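Local atomic coordinates of DNA polymerase III beta subunit (Streptococcus pyogenes, PDB entry 2AVT), a protein that serves as a sliding clamp of DNA polymerase, probably encircling DNA as a ring and tethering the polymerase to its template. Residues T139-S144 with R188-D193; K143-E148 with K173-V178; V201-K206 with I231-E236. One frame throughout, in Å; residues are numbered along the deposited sequence.

Contact 1. Residues T139-S144 with R188-D193; sequences TKLLKS and RLITLD
Leu141 of helix 139-149 meets Ile190 of strand 184-191 tip to tip, methyl against methyl. Leu141 CD1 lies 3.5 Å from Ile190 CD1, a close fit for two methyl carbons, and Leu141 CD2 stands 4.1 Å from the same methyl. The leucine's CG turns anti to the backbone N (chi1 169°), and this carries its two methyls to the strand although its CB does not face it. Ile190 is suited to its place because its extended CG1-CD1 arm reaches from the strand toward the helix.

The long side chain of Arg188 passes on the Ser144 side. Its NH2 approaches Leu141 CD1 obliquely at 4.0 Å, while NH1 stays 3.6 Å from Ser144 OG, near but not hydrogen-bonded. Ile190 CD1 lies 3.9 Å above one face of the guanidinium, toward its rim, so a single methyl touches both the leucine and the arginine of its own strand. The charge is met elsewhere: NH1 forms a salt bridge with Glu148, one turn beyond Ser144 on the helix, which so long a side chain reaches while keeping NH2 beside the leucine.

The chemistry thus implies mainly apolar packing across the segments, with the arginine's charge probably offset by Glu148.

Contact 2. Residues K143-E148 with K173-V178; sequences KSIIAE and KDFKAV
The contact belongs to the helix-on-sheet core of the central clamp domain, where helix 139-149 lays one face on strand 174-180. A single helical residue, Ile145, makes the whole junction, and its two branches serve different partners.

Its CG2 methyl rests 3.6 Å from Ala177 CB. Its longer arm ends in CD1, which lies 3.6 Å from Phe175 CE1 and 3.9 Å from Phe175 CZ, so it approaches the CE1-CZ side of the ring obliquely. With CG1 anti to the carbonyl carbon (chi1 -68°) and the chain extended beyond it, the two branches of Ile145 diverge, one toward each residue of the strand. The isoleucine and phenylalanine side chains point at one another and meet between helix and sheet.

Phe175 and Ala177 are two apart on the strand, so both side chains emerge on the same face. The pairing of sizes makes sense: small Ala177 lets the helix backbone come close, the Ile145 and Ala177 CA atoms being 7.3 Å apart, whereas the large ring of Phe175 reaches out to the end of the isoleucine. Phe175 also packs against Ile167 and Leu169 on the adjoining strand 164-170. All three touching residues are buried and apolar, as is typical of the DNA clamp fold, in which helices pack against antiparallel sheets.

Contact 3. Residues V201-K206 with I231-E236; sequences VVLPSK and ILFRSE
This is a buried apolar contact between strands of two different sheets, both strands lying in the central domain: strand 199-204, at the margin of one sheet, faces strand 230-234, which lies inside another. Leu203 supplies everything from the first strand, and Ile231 and Phe233 receive it from the second.

The forked end of Leu203 divides its work. CD1 packs 3.6 Å from Ile231 CG2, and the two side chains lie roughly perpendicular, so the contact is made by methyl groups rather than along the length of either chain. Leu203 CD2 also comes within 4.1 Å of that CG2 methyl. The other partner of CD2 is the Phe233 ring, whose CE1 and CZ are each 4.1 Å away; the methyl sits at the ring's edge, near its plane, the leucine and the phenylalanine extending head-on to each other.

Ile231 presents its short branch because CG1 is anti to the backbone N (chi1 175°), which places CG2 between N and the carbonyl carbon. A beta-branched residue suits a strand and offers a methyl close to the backbone, while the longer phenylalanine, whose CB does not face Leu203, brings its far edge to the same leucine.

Around this group, Leu203 also touches Thr242 on strand 238-243 and Leu244 beyond it, and Ile231 packs on Val224 and Phe226 of strand 221-226. The Phe233 ring meets that of Phe211 on helix 205-214, the helix that begins directly after Pro204, with their planes inclined at about 55°.

Contacts 1 and 2 start from the same helix, 139-149, and share Lys143 and Ser144; their centres are 5 Å apart. They land on neighbouring antiparallel strands of one sheet, joined by backbone pairing such as Ile190 O to Phe175 N at 2.7 Å, a probable hydrogen bond. Contact 3 lies about 14 Å from contact 1 and 12 Å from contact 2, centre to centre. Its strand 199-204 belongs to that same sheet, while strand 230-234 belongs to another. Contact 1 touches contact 3 through Leu142 CD2, 3.7 Å from Phe233 CE2, so helix 139-149 faces both sheets. All three lie within the central domain.

Contact 1. Residues T139-S144 with R188-D193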
loop_
_atom_site.group_PDB
_atom_site.type_symbol
_atom_site.label_atom_id
_atom_site.label_comp_id
_atom_site.label_asym_id
_atom_site.label_seq_id
_atom_site.Cartn_x
_atom_site.Cartn_y
_atom_site.Cartn_z
ATOM N N THR A 139 -28.031 -6.697 7.403
ATOM C CA THR A 139 -26.607 -6.622 7.132
ATOM C C THR A 139 -25.959 -5.393 7.741
ATOM O O THR A 139 -24.905 -5.491 8.374
ATOM C CB THR A 139 -26.356 -6.628 5.621
ATOM O OG1 THR A 139 -26.856 -7.853 5.077
ATOM C CG2 THR A 139 -24.875 -6.507 5.315
ATOM N N LYS A 140 -26.578 -4.234 7.559
ATOM C CA LYS A 140 -26.000 -3.023 8.108
ATOM C C LYS A 140 -25.931 -3.055 9.632
ATOM O O LYS A 140 -25.044 -2.439 10.227
ATOM C CB LYS A 140 -26.770 -1.791 7.627
ATOM C CG LYS A 140 -26.507 -1.456 6.159
ATOM C CD LYS A 140 -26.824 0.006 5.849
ATOM C CE LYS A 140 -26.346 0.409 4.459
ATOM N NZ LYS A 140 -27.047 -0.366 3.400
ATOM N N LEU A 141 -26.853 -3.774 10.267
ATOM C CA LEU A 141 -26.834 -3.869 11.726
ATOM C C LEU A 141 -25.666 -4.753 12.161
ATOM O O LEU A 141 -24.930 -4.422 13.088
ATOM C CB LEU A 141 -28.136 -4.468 12.257
ATOM C CG LEU A 141 -28.095 -4.849 13.744
ATOM C CD1 LEU A 141 -27.778 -3.623 14.595
ATOM C CD2 LEU A 141 -29.430 -5.444 14.157
ATOM N N LEU A 142 -25.508 -5.881 11.481
ATOM C CA LEU A 142 -24.444 -6.817 11.796
ATOM C C LEU A 142 -23.087 -6.143 11.598
ATOM O O LEU A 142 -22.197 -6.263 12.439
ATOM C CB LEU A 142 -24.579 -8.053 10.904
ATOM C CG LEU A 142 -24.038 -9.384 11.422
ATOM C CD1 LEU A 142 -24.391 -9.574 12.893
ATOM C CD2 LEU A 142 -24.623 -10.503 10.577
ATOM N N LYS A 143 -22.944 -5.410 10.503
ATOM C CA LYS A 143 -21.690 -4.724 10.215
ATOM C C LYS A 143 -21.378 -3.660 11.254
ATOM O O LYS A 143 -20.211 -3.385 11.539
ATOM C CB LYS A 143 -21.732 -4.065 8.833
ATOM C CG LYS A 143 -21.630 -5.023 7.663
ATOM C CD LYS A 143 -21.293 -4.241 6.391
ATOM C CE LYS A 143 -21.213 -5.145 5.176
ATOM N NZ LYS A 143 -20.671 -4.415 3.984
ATOM N N SER A 144 -22.426 -3.047 11.800
ATOM C CA SER A 144 -22.266 -2.009 12.812
ATOM C C SER A 144 -21.735 -2.607 14.103
ATOM O O SER A 144 -20.865 -2.027 14.749
ATOM C CB SER A 144 -23.601 -1.322 13.089
ATOM O OG SER A 144 -23.451 -0.378 14.128
ATOM N N ARG A 188 -22.164 -4.263 22.973
ATOM C CA ARG A 188 -23.338 -3.794 22.252
ATOM C C ARG A 188 -24.538 -4.646 22.662
ATOM O O ARG A 188 -24.509 -5.870 22.542
ATOM C CB ARG A 188 -23.117 -3.903 20.737
ATOM C CG ARG A 188 -24.275 -3.385 19.875
ATOM C CD ARG A 188 -24.456 -1.867 20.000
ATOM N NE ARG A 188 -25.641 -1.387 19.282
ATOM C CZ ARG A 188 -25.749 -1.325 17.958
ATOM N NH1 ARG A 188 -24.741 -1.705 17.183
ATOM N NH2 ARG A 188 -26.876 -0.897 17.404
ATOM N N LEU A 189 -25.587 -3.993 23.153
ATOM C CA LEU A 189 -26.798 -4.698 23.561
ATOM C C LEU A 189 -27.926 -4.310 22.623
ATOM O O LEU A 189 -28.074 -3.149 22.258
ATOM C CB LEU A 189 -27.196 -4.329 24.989
ATOM C CG LEU A 189 -26.185 -4.539 26.111
ATOM C CD1 LEU A 189 -26.877 -4.235 27.437
ATOM C CD2 LEU A 189 -25.659 -5.966 26.103
ATOM N N ILE A 190 -28.717 -5.294 22.234
ATOM C CA ILE A 190 -29.836 -5.055 21.344
ATOM C C ILE A 190 -30.963 -5.966 21.784
ATOM O O ILE A 190 -30.713 -7.059 22.291
ATOM C CB ILE A 190 -29.452 -5.383 19.878
ATOM C CG1 ILE A 190 -28.457 -4.346 19.358
ATOM C CG2 ILE A 190 -30.686 -5.418 19.004
ATOM C CD1 ILE A 190 -28.007 -4.591 17.930
ATOM N N THR A 191 -32.198 -5.501 21.630
ATOM C CA THR A 191 -33.360 -6.315 21.972
ATOM C C THR A 191 -33.998 -6.641 20.636
ATOM O O THR A 191 -34.352 -5.735 19.881
ATOM C CB THR A 191 -34.408 -5.556 22.834
ATOM O OG1 THR A 191 -33.766 -4.920 23.945
ATOM C CG2 THR A 191 -35.447 -6.536 23.369
ATOM N N LEU A 192 -34.135 -7.923 20.328
ATOM C CA LEU A 192 -34.730 -8.329 19.060
ATOM C C LEU A 192 -36.224 -8.004 19.038
ATOM O O LEU A 192 -36.885 -8.027 20.079
ATOM C CB LEU A 192 -34.548 -9.830 18.842
ATOM C CG LEU A 192 -33.137 -10.402 18.966
ATOM C CD1 LEU A 192 -33.152 -11.875 18.563
ATOM C CD2 LEU A 192 -32.183 -9.607 18.087
ATOM N N ASP A 193 -36.752 -7.699 17.856
ATOM C CA ASP A 193 -38.171 -7.398 17.731
ATOM C C ASP A 193 -38.960 -8.698 17.779
ATOM O O ASP A 193 -40.091 -8.734 18.259
ATOM C CB ASP A 193 -38.460 -6.669 16.419
ATOM C CG ASP A 193 -37.828 -5.296 16.368
ATOM O OD1 ASP A 193 -37.647 -4.686 17.442
ATOM O OD2 ASP A 193 -37.530 -4.819 15.252
#

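Contact 2. Residues K143-E148 with K173-V178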
loop_
_atom_site.group_PDB
_atom_site.type_symbol
_atom_site.label_atom_id
_atom_site.label_comp_id
_atom_site.label_asym_id
_atom_site.label_seq_id
_atom_site.Cartn_x
_atom_site.Cartn_y
_atom_site.Cartn_z
ATOM N N LYS A 143 -22.944 -5.410 10.503
ATOM C CA LYS A 143 -21.690 -4.724 10.215
ATOM C C LYS A 143 -21.378 -3.660 11.254
ATOM O O LYS A 143 -20.211 -3.385 11.539
ATOM C CB LYS A 143 -21.732 -4.065 8.833
ATOM C CG LYS A 143 -21.630 -5.023 7.663
ATOM C CD LYS A 143 -21.293 -4.241 6.391
ATOM C CE LYS A 143 -21.213 -5.145 5.176
ATOM N NZ LYS A 143 -20.671 -4.415 3.984
ATOM N N SER A 144 -22.426 -3.047 11.800
ATOM C CA SER A 144 -22.266 -2.009 12.812
ATOM C C SER A 144 -21.735 -2.607 14.103
ATOM O O SER A 144 -20.865 -2.027 14.749
ATOM C CB SER A 144 -23.601 -1.322 13.089
ATOM O OG SER A 144 -23.451 -0.378 14.128
ATOM N N ILE A 145 -22.273 -3.765 14.473
ATOM C CA ILE A 145 -21.865 -4.484 15.681
ATOM C C ILE A 145 -20.392 -4.894 15.572
ATOM O O ILE A 145 -19.621 -4.773 16.529
ATOM C CB ILE A 145 -22.725 -5.763 15.874
ATOM C CG1 ILE A 145 -24.174 -5.375 16.198
ATOM C CG2 ILE A 145 -22.127 -6.636 16.957
ATOM C CD1 ILE A 145 -25.162 -6.544 16.161
ATOM N N ILE A 146 -20.012 -5.378 14.393
ATOM C CA ILE A 146 -18.645 -5.807 14.134
ATOM C C ILE A 146 -17.628 -4.676 14.254
ATOM O O ILE A 146 -16.632 -4.806 14.968
ATOM C CB ILE A 146 -18.531 -6.429 12.730
ATOM C CG1 ILE A 146 -19.373 -7.704 12.681
ATOM C CG2 ILE A 146 -17.057 -6.698 12.389
ATOM C CD1 ILE A 146 -19.499 -8.325 11.326
ATOM N N ALA A 147 -17.877 -3.568 13.559
ATOM C CA ALA A 147 -16.968 -2.432 13.603
ATOM C C ALA A 147 -16.854 -1.849 15.014
ATOM O O ALA A 147 -15.899 -1.130 15.315
ATOM C CB ALA A 147 -17.432 -1.355 12.636
ATOM N N GLU A 148 -17.825 -2.159 15.872
ATOM C CA GLU A 148 -17.820 -1.642 17.241
ATOM C C GLU A 148 -17.169 -2.566 18.268
ATOM O O GLU A 148 -16.746 -2.104 19.325
ATOM C CB GLU A 148 -19.256 -1.328 17.710
ATOM C CG GLU A 148 -19.983 -0.282 16.875
ATOM C CD GLU A 148 -21.379 0.056 17.397
ATOM O OE1 GLU A 148 -22.091 -0.850 17.876
ATOM O OE2 GLU A 148 -21.769 1.237 17.304
ATOM N N LYS A 173 -34.511 -12.995 23.320
ATOM C CA LYS A 173 -34.652 -11.677 22.716
ATOM C C LYS A 173 -33.548 -10.686 23.052
ATOM O O LYS A 173 -33.357 -9.703 22.337
ATOM C CB LYS A 173 -35.996 -11.061 23.124
ATOM C CG LYS A 173 -36.004 -10.510 24.548
ATOM C CD LYS A 173 -37.285 -9.758 24.865
ATOM C CE LYS A 173 -37.130 -8.918 26.125
ATOM N NZ LYS A 173 -36.645 -9.739 27.268
ATOM N N ASP A 174 -32.832 -10.926 24.144
ATOM C CA ASP A 174 -31.764 -10.023 24.542
ATOM C C ASP A 174 -30.451 -10.429 23.863
ATOM O O ASP A 174 -29.885 -11.481 24.163
ATOM C CB ASP A 174 -31.621 -10.026 26.070
ATOM C CG ASP A 174 -32.839 -9.433 26.770
ATOM O OD1 ASP A 174 -33.130 -8.237 26.551
ATOM O OD2 ASP A 174 -33.506 -10.163 27.533
ATOM N N PHE A 175 -29.987 -9.581 22.949
ATOM C CA PHE A 175 -28.763 -9.819 22.177
ATOM C C PHE A 175 -27.553 -9.074 22.747
ATOM O O PHE A 175 -27.604 -7.859 22.945
ATOM C CB PHE A 175 -29.004 -9.366 20.728
ATOM C CG PHE A 175 -27.845 -9.612 19.792
ATOM C CD1 PHE A 175 -26.771 -8.739 19.749
ATOM C CD2 PHE A 175 -27.863 -10.682 18.920
ATOM C CE1 PHE A 175 -25.735 -8.926 18.847
ATOM C CE2 PHE A 175 -26.828 -10.876 18.015
ATOM C CZ PHE A 175 -25.765 -9.996 17.979
ATOM N N LYS A 176 -26.462 -9.793 23.008
ATOM C CA LYS A 176 -25.254 -9.138 23.512
ATOM C C LYS A 176 -24.009 -9.526 22.702
ATOM O O LYS A 176 -23.772 -10.696 22.422
ATOM C CB LYS A 176 -25.009 -9.473 24.992
ATOM C CG LYS A 176 -23.769 -8.783 25.564
ATOM C CD LYS A 176 -23.440 -9.212 26.993
ATOM C CE LYS A 176 -23.050 -10.684 27.061
ATOM N NZ LYS A 176 -22.734 -11.121 28.455
ATOM N N ALA A 177 -23.231 -8.524 22.318
ATOM C CA ALA A 177 -21.993 -8.746 21.584
ATOM C C ALA A 177 -20.924 -8.032 22.392
ATOM O O ALA A 177 -20.996 -6.815 22.572
ATOM C CB ALA A 177 -22.078 -8.148 20.180
ATOM N N VAL A 178 -19.948 -8.785 22.897
ATOM C CA VAL A 178 -18.870 -8.190 23.682
ATOM C C VAL A 178 -17.499 -8.761 23.329
ATOM O O VAL A 178 -17.369 -9.932 22.973
ATOM C CB VAL A 178 -19.093 -8.395 25.200
ATOM C CG1 VAL A 178 -18.957 -9.861 25.548
ATOM C CG2 VAL A 178 -18.089 -7.569 25.984
#

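Contact 3. Residues V201-K206 with I231-E236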
loop_
_atom_site.group_PDB
_atom_site.type_symbol
_atom_site.label_atom_id
_atom_site.label_comp_id
_atom_site.label_asym_id
_atom_site.label_seq_id
_atom_site.Cartn_x
_atom_site.Cartn_y
_atom_site.Cartn_z
ATOM N N VAL A 201 -22.006 -17.921 21.639
ATOM C CA VAL A 201 -20.775 -18.331 20.984
ATOM C C VAL A 201 -19.697 -17.268 21.042
ATOM O O VAL A 201 -19.918 -16.147 21.505
ATOM C CB VAL A 201 -21.029 -18.667 19.495
ATOM C CG1 VAL A 201 -22.001 -19.818 19.378
ATOM C CG2 VAL A 201 -21.577 -17.443 18.775
ATOM N N VAL A 202 -18.516 -17.643 20.570
ATOM C CA VAL A 202 -17.378 -16.747 20.520
ATOM C C VAL A 202 -16.849 -16.906 19.101
ATOM O O VAL A 202 -16.498 -18.010 18.683
ATOM C CB VAL A 202 -16.295 -17.149 21.539
ATOM C CG1 VAL A 202 -15.119 -16.190 21.449
ATOM C CG2 VAL A 202 -16.881 -17.140 22.952
ATOM N N LEU A 203 -16.821 -15.805 18.361
ATOM C CA LEU A 203 -16.374 -15.824 16.975
ATOM C C LEU A 203 -15.069 -15.065 16.805
ATOM O O LEU A 203 -14.964 -13.898 17.197
ATOM C CB LEU A 203 -17.447 -15.198 16.080
ATOM C CG LEU A 203 -17.346 -15.566 14.601
ATOM C CD1 LEU A 203 -17.486 -17.076 14.475
ATOM C CD2 LEU A 203 -18.434 -14.881 13.803
ATOM N N PRO A 204 -14.053 -15.716 16.211
ATOM C CA PRO A 204 -12.745 -15.089 15.990
ATOM C C PRO A 204 -12.968 -13.725 15.353
ATOM O O PRO A 204 -13.678 -13.614 14.353
ATOM C CB PRO A 204 -12.049 -16.076 15.047
ATOM C CG PRO A 204 -12.625 -17.380 15.440
ATOM C CD PRO A 204 -14.098 -17.061 15.608
ATOM N N SER A 205 -12.377 -12.689 15.933
ATOM C CA SER A 205 -12.564 -11.341 15.424
ATOM C C SER A 205 -12.189 -11.139 13.965
ATOM O O SER A 205 -12.860 -10.390 13.249
ATOM C CB SER A 205 -11.804 -10.341 16.296
ATOM O OG SER A 205 -10.452 -10.730 16.443
ATOM N N LYS A 206 -11.122 -11.789 13.510
ATOM C CA LYS A 206 -10.719 -11.615 12.123
ATOM C C LYS A 206 -11.803 -12.133 11.197
ATOM O O LYS A 206 -12.061 -11.556 10.146
ATOM C CB LYS A 206 -9.406 -12.350 11.832
ATOM C CG LYS A 206 -8.839 -12.012 10.459
ATOM C CD LYS A 206 -7.419 -12.529 10.285
ATOM C CE LYS A 206 -6.735 -11.831 9.116
ATOM N NZ LYS A 206 -6.745 -10.345 9.296
ATOM N N ILE A 231 -20.658 -21.191 12.695
ATOM C CA ILE A 231 -21.829 -20.381 12.430
ATOM C C ILE A 231 -21.838 -20.110 10.926
ATOM O O ILE A 231 -20.784 -19.913 10.310
ATOM C CB ILE A 231 -21.767 -19.062 13.234
ATOM C CG1 ILE A 231 -22.935 -18.151 12.860
ATOM C CG2 ILE A 231 -20.448 -18.364 12.994
ATOM C CD1 ILE A 231 -22.925 -16.840 13.621
ATOM N N LEU A 232 -23.027 -20.148 10.334
ATOM C CA LEU A 232 -23.190 -19.912 8.910
ATOM C C LEU A 232 -24.000 -18.642 8.667
ATOM O O LEU A 232 -25.110 -18.502 9.182
ATOM C CB LEU A 232 -23.904 -21.102 8.258
ATOM C CG LEU A 232 -24.582 -20.911 6.891
ATOM C CD1 LEU A 232 -23.566 -20.569 5.802
ATOM C CD2 LEU A 232 -25.319 -22.186 6.536
ATOM N N PHE A 233 -23.422 -17.707 7.919
ATOM C CA PHE A 233 -24.123 -16.484 7.554
ATOM C C PHE A 233 -24.480 -16.715 6.093
ATOM O O PHE A 233 -23.601 -17.040 5.289
ATOM C CB PHE A 233 -23.219 -15.255 7.672
ATOM C CG PHE A 233 -22.748 -14.970 9.062
ATOM C CD1 PHE A 233 -21.614 -15.586 9.564
ATOM C CD2 PHE A 233 -23.419 -14.060 9.861
ATOM C CE1 PHE A 233 -21.161 -15.291 10.827
ATOM C CE2 PHE A 233 -22.970 -13.762 11.128
ATOM C CZ PHE A 233 -21.841 -14.375 11.612
ATOM N N ARG A 234 -25.750 -16.547 5.741
ATOM C CA ARG A 234 -26.181 -16.798 4.376
ATOM C C ARG A 234 -27.091 -15.750 3.737
ATOM O O ARG A 234 -28.067 -15.293 4.342
ATOM C CB ARG A 234 -26.881 -18.162 4.312
ATOM C CG ARG A 234 -27.145 -18.653 2.905
ATOM C CD ARG A 234 -27.889 -19.977 2.899
ATOM N NE ARG A 234 -29.236 -19.851 3.449
ATOM C CZ ARG A 234 -30.110 -20.850 3.516
ATOM N NH1 ARG A 234 -29.779 -22.051 3.065
ATOM N NH2 ARG A 234 -31.314 -20.651 4.037
ATOM N N SER A 235 -26.749 -15.379 2.507
ATOM C CA SER A 235 -27.528 -14.437 1.716
ATOM C C SER A 235 -28.059 -15.280 0.566
ATOM O O SER A 235 -27.958 -16.505 0.599
ATOM C CB SER A 235 -26.644 -13.306 1.176
ATOM O OG SER A 235 -25.643 -13.791 0.298
ATOM N N GLU A 236 -28.610 -14.647 -0.457
ATOM C CA GLU A 236 -29.137 -15.403 -1.584
ATOM C C GLU A 236 -28.071 -16.204 -2.338
ATOM O O GLU A 236 -28.290 -17.354 -2.694
ATOM C CB GLU A 236 -29.850 -14.467 -2.560
ATOM C CG GLU A 236 -31.218 -14.008 -2.081
ATOM C CD GLU A 236 -32.142 -15.175 -1.778
ATOM O OE1 GLU A 236 -32.153 -16.144 -2.569
ATOM O OE2 GLU A 236 -32.862 -15.126 -0.758
#